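Side-chain contact in amino acid adenylation domain-containing protein (Bacillus stratosphericus LAMA 585, PDB 6ULY), which probably selects an alpha-keto acid and activates it as an acyl adenylate for nonribosomal depsipeptide synthesis: residues A47-D52 / A80-F85. Sequence-based numbering, arbitrary orientation.
With SO4 (sulfate ion), chain F.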
ATOM      1  N   ALA A  47     -19.696  22.402  31.579  1.00 47.26           N
ATOM      2  CA  ALA A  47     -19.760  21.920  32.955  1.00 44.75           C
ATOM      3  C   ALA A  47     -20.440  20.560  33.025  1.00 38.30           C
ATOM      4  O   ALA A  47     -19.978  19.664  33.741  1.00 45.55           O
ATOM      5  CB  ALA A  47     -20.501  22.935  33.832  1.00 47.47           C
ATOM      6  N   GLN A  48     -21.541  20.385  32.291  1.00 41.84           N
ATOM      7  CA  GLN A  48     -22.191  19.079  32.238  1.00 45.69           C
ATOM      8  C   GLN A  48     -21.282  18.040  31.593  1.00 41.57           C
ATOM      9  O   GLN A  48     -21.202  16.895  32.059  1.00 42.93           O
ATOM     10  CB  GLN A  48     -23.514  19.183  31.478  1.00 50.70           C
ATOM     11  CG  GLN A  48     -24.618  19.927  32.227  1.00 52.80           C
ATOM     12  CD  GLN A  48     -25.914  19.978  31.445  1.00 57.79           C
ATOM     13  OE1 GLN A  48     -26.087  20.814  30.557  1.00 54.53           O
ATOM     14  NE2 GLN A  48     -26.832  19.075  31.766  1.00 67.87           N
ATOM     15  N   LEU A  49     -20.580  18.421  30.522  1.00 47.06           N
ATOM     16  CA  LEU A  49     -19.660  17.487  29.878  1.00 42.69           C
ATOM     17  C   LEU A  49     -18.629  16.962  30.870  1.00 44.30           C
ATOM     18  O   LEU A  49     -18.350  15.758  30.908  1.00 45.53           O
ATOM     19  CB  LEU A  49     -18.978  18.166  28.690  1.00 40.61           C
ATOM     20  CG  LEU A  49     -17.868  17.387  27.979  1.00 47.79           C
ATOM     21  CD1 LEU A  49     -18.368  16.042  27.456  1.00 45.15           C
ATOM     22  CD2 LEU A  49     -17.292  18.221  26.846  1.00 45.29           C
ATOM     23  N   GLN A  50     -18.072  17.844  31.700  1.00 45.39           N
ATOM     24  CA  GLN A  50     -17.067  17.408  32.665  1.00 45.04           C
ATOM     25  C   GLN A  50     -17.644  16.370  33.619  1.00 43.47           C
ATOM     26  O   GLN A  50     -17.031  15.323  33.864  1.00 42.80           O
ATOM     27  CB  GLN A  50     -16.526  18.614  33.433  1.00 50.30           C
ATOM     28  CG  GLN A  50     -15.297  18.309  34.280  1.00 54.07           C
ATOM     29  CD  GLN A  50     -14.772  19.533  35.000  1.00 54.20           C
ATOM     30  OE1 GLN A  50     -15.516  20.480  35.263  1.00 59.93           O
ATOM     31  NE2 GLN A  50     -13.483  19.526  35.313  1.00 56.65           N
ATOM     32  N   GLY A  51     -18.827  16.646  34.174  1.00 46.28           N
ATOM     33  CA  GLY A  51     -19.464  15.678  35.051  1.00 39.90           C
ATOM     34  C   GLY A  51     -19.860  14.408  34.322  1.00 40.40           C
ATOM     35  O   GLY A  51     -19.626  13.299  34.812  1.00 44.07           O
ATOM     36  N   ASP A  52     -20.470  14.551  33.144  1.00 42.57           N
ATOM     37  CA  ASP A  52     -20.775  13.377  32.331  1.00 48.87           C
ATOM     38  C   ASP A  52     -19.520  12.558  32.055  1.00 42.86           C
ATOM     39  O   ASP A  52     -19.536  11.326  32.177  1.00 43.32           O
ATOM     40  CB  ASP A  52     -21.438  13.804  31.022  1.00 49.58           C
ATOM     41  CG  ASP A  52     -22.851  14.309  31.234  1.00 47.30           C
ATOM     42  OD1 ASP A  52     -23.478  13.873  32.219  1.00 54.32           O
ATOM     43  OD2 ASP A  52     -23.330  15.136  30.426  1.00 50.13           O
ATOM     44  N   ALA A  80     -22.603  10.626  22.964  1.00 39.84           N
ATOM     45  CA  ALA A  80     -21.873   9.561  23.638  1.00 40.42           C
ATOM     46  C   ALA A  80     -20.382   9.607  23.310  1.00 45.99           C
ATOM     47  O   ALA A  80     -19.546   9.315  24.173  1.00 42.78           O
ATOM     48  CB  ALA A  80     -22.466   8.204  23.258  1.00 39.32           C
ATOM     49  N   MET A  81     -20.025   9.970  22.072  1.00 44.17           N
ATOM     50  CA  MET A  81     -18.619   9.944  21.672  1.00 44.87           C
ATOM     51  C   MET A  81     -17.840  11.085  22.313  1.00 45.07           C
ATOM     52  O   MET A  81     -16.743  10.878  22.848  1.00 38.55           O
ATOM     53  CB  MET A  81     -18.497  10.011  20.150  1.00 50.01           C
ATOM     54  CG  MET A  81     -17.058  10.163  19.657  1.00 51.91           C
ATOM     55  SD  MET A  81     -16.821   9.551  17.975  1.00 50.33           S
ATOM     56  CE  MET A  81     -18.166  10.353  17.110  1.00 73.30           C
ATOM     57  N   VAL A  82     -18.379  12.306  22.241  1.00 39.23           N
ATOM     58  CA  VAL A  82     -17.764  13.446  22.918  1.00 42.99           C
ATOM     59  C   VAL A  82     -17.559  13.133  24.395  1.00 42.77           C
ATOM     60  O   VAL A  82     -16.496  13.396  24.967  1.00 44.03           O
ATOM     61  CB  VAL A  82     -18.627  14.707  22.731  1.00 44.53           C
ATOM     62  CG1 VAL A  82     -18.179  15.807  23.680  1.00 45.29           C
ATOM     63  CG2 VAL A  82     -18.570  15.190  21.293  1.00 41.07           C
ATOM     64  N   THR A  83     -18.585  12.573  25.037  1.00 40.34           N
ATOM     65  CA  THR A  83     -18.483  12.256  26.458  1.00 44.64           C
ATOM     66  C   THR A  83     -17.458  11.160  26.699  1.00 39.82           C
ATOM     67  O   THR A  83     -16.666  11.236  27.647  1.00 39.84           O
ATOM     68  CB  THR A  83     -19.851  11.834  27.002  1.00 42.44           C
ATOM     69  OG1 THR A  83     -20.790  12.894  26.802  1.00 39.91           O
ATOM     70  CG2 THR A  83     -19.777  11.505  28.487  1.00 35.09           C
ATOM     71  N   ALA A  84     -17.469  10.126  25.857  1.00 44.47           N
ATOM     72  CA  ALA A  84     -16.507   9.041  25.998  1.00 40.25           C
ATOM     73  C   ALA A  84     -15.083   9.536  25.786  1.00 39.36           C
ATOM     74  O   ALA A  84     -14.151   9.074  26.454  1.00 36.94           O
ATOM     75  CB  ALA A  84     -16.839   7.924  25.009  1.00 39.80           C
ATOM     76  N   PHE A  85     -14.894  10.471  24.854  1.00 38.84           N
ATOM     77  CA  PHE A  85     -13.561  11.007  24.601  1.00 39.79           C
ATOM     78  C   PHE A  85     -13.003  11.694  25.838  1.00 42.44           C
ATOM     79  O   PHE A  85     -11.834  11.505  26.193  1.00 38.60           O
ATOM     80  CB  PHE A  85     -13.613  11.982  23.430  1.00 38.23           C
ATOM     81  CG  PHE A  85     -12.323  12.706  23.187  1.00 43.43           C
ATOM     82  CD1 PHE A  85     -11.338  12.146  22.390  1.00 39.75           C
ATOM     83  CD2 PHE A  85     -12.097  13.954  23.746  1.00 42.67           C
ATOM     84  CE1 PHE A  85     -10.150  12.814  22.160  1.00 39.71           C
ATOM     85  CE2 PHE A  85     -10.910  14.627  23.520  1.00 44.76           C
ATOM     86  CZ  PHE A  85      -9.934  14.053  22.726  1.00 36.66           C
TER
HETATM   87  S   SO4 F 704     -27.724  16.825  35.070  1.00 86.97           S
HETATM   88  O1  SO4 F 704     -27.025  17.692  34.166  1.00 79.68           O
HETATM   89  O2  SO4 F 704     -27.314  15.468  34.849  1.00 69.28           O
HETATM   90  O3  SO4 F 704     -27.423  17.200  36.422  1.00 83.10           O
HETATM   91  O4  SO4 F 704     -29.135  16.942  34.848  1.00 93.41           O
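L49 reaches from helix 46-62 onto the backbone of helix 78-91, and its CD1 methyl does most of the touching. With CG anti to the backbone N (chi1 174°), the isobutyl group leans over to helix 78-91, bringing CD1 3.8 Å from V82 CG1 and 3.9 Å from T83 CA. CD2 of L49 lies slightly farther from the same valine methyl, so V82 CG1 faces both branches of the leucine, and the two side chains meet at about a right angle. The valine torsion (chi1 167°) directs CG1 to this meeting and leaves CG2 beside its own backbone N.

One helical turn after L49, D52 meets T83, the residue next to V82. T83 CG2 packs 3.8 Å from D52 CB and also lies 3.7 Å from D52 O, a van der Waals contact with the aspartate's stem and its backbone carbonyl. The polar ends are engaged elsewhere: T83 OG1 hydrogen-bonds H79 O on its own helix, while Q44 NE2 is hydrogen-bonded to both T83 OG1 and D52 OD2. This amide thus bridges the two helices indirectly, where their direct contacts are purely van der Waals.

Q48 takes no part in the helix contact; its NE2 donates a hydrogen bond of 2.8 Å to O1 of a sulfate, probably from the crystallisation liquor. L22 and L32 also touch L49, and V82 packs on L32 and Y34, extending the apolar cluster to helix 18-26 and strand 31-35. The segment axes approach to 9.2 Å and cross at -67°, a steep, sparsely contacted helix-helix crossing within the large N-terminal part of an ANL-family adenylation domain, where helices cover the flanks of its mixed beta-sheets.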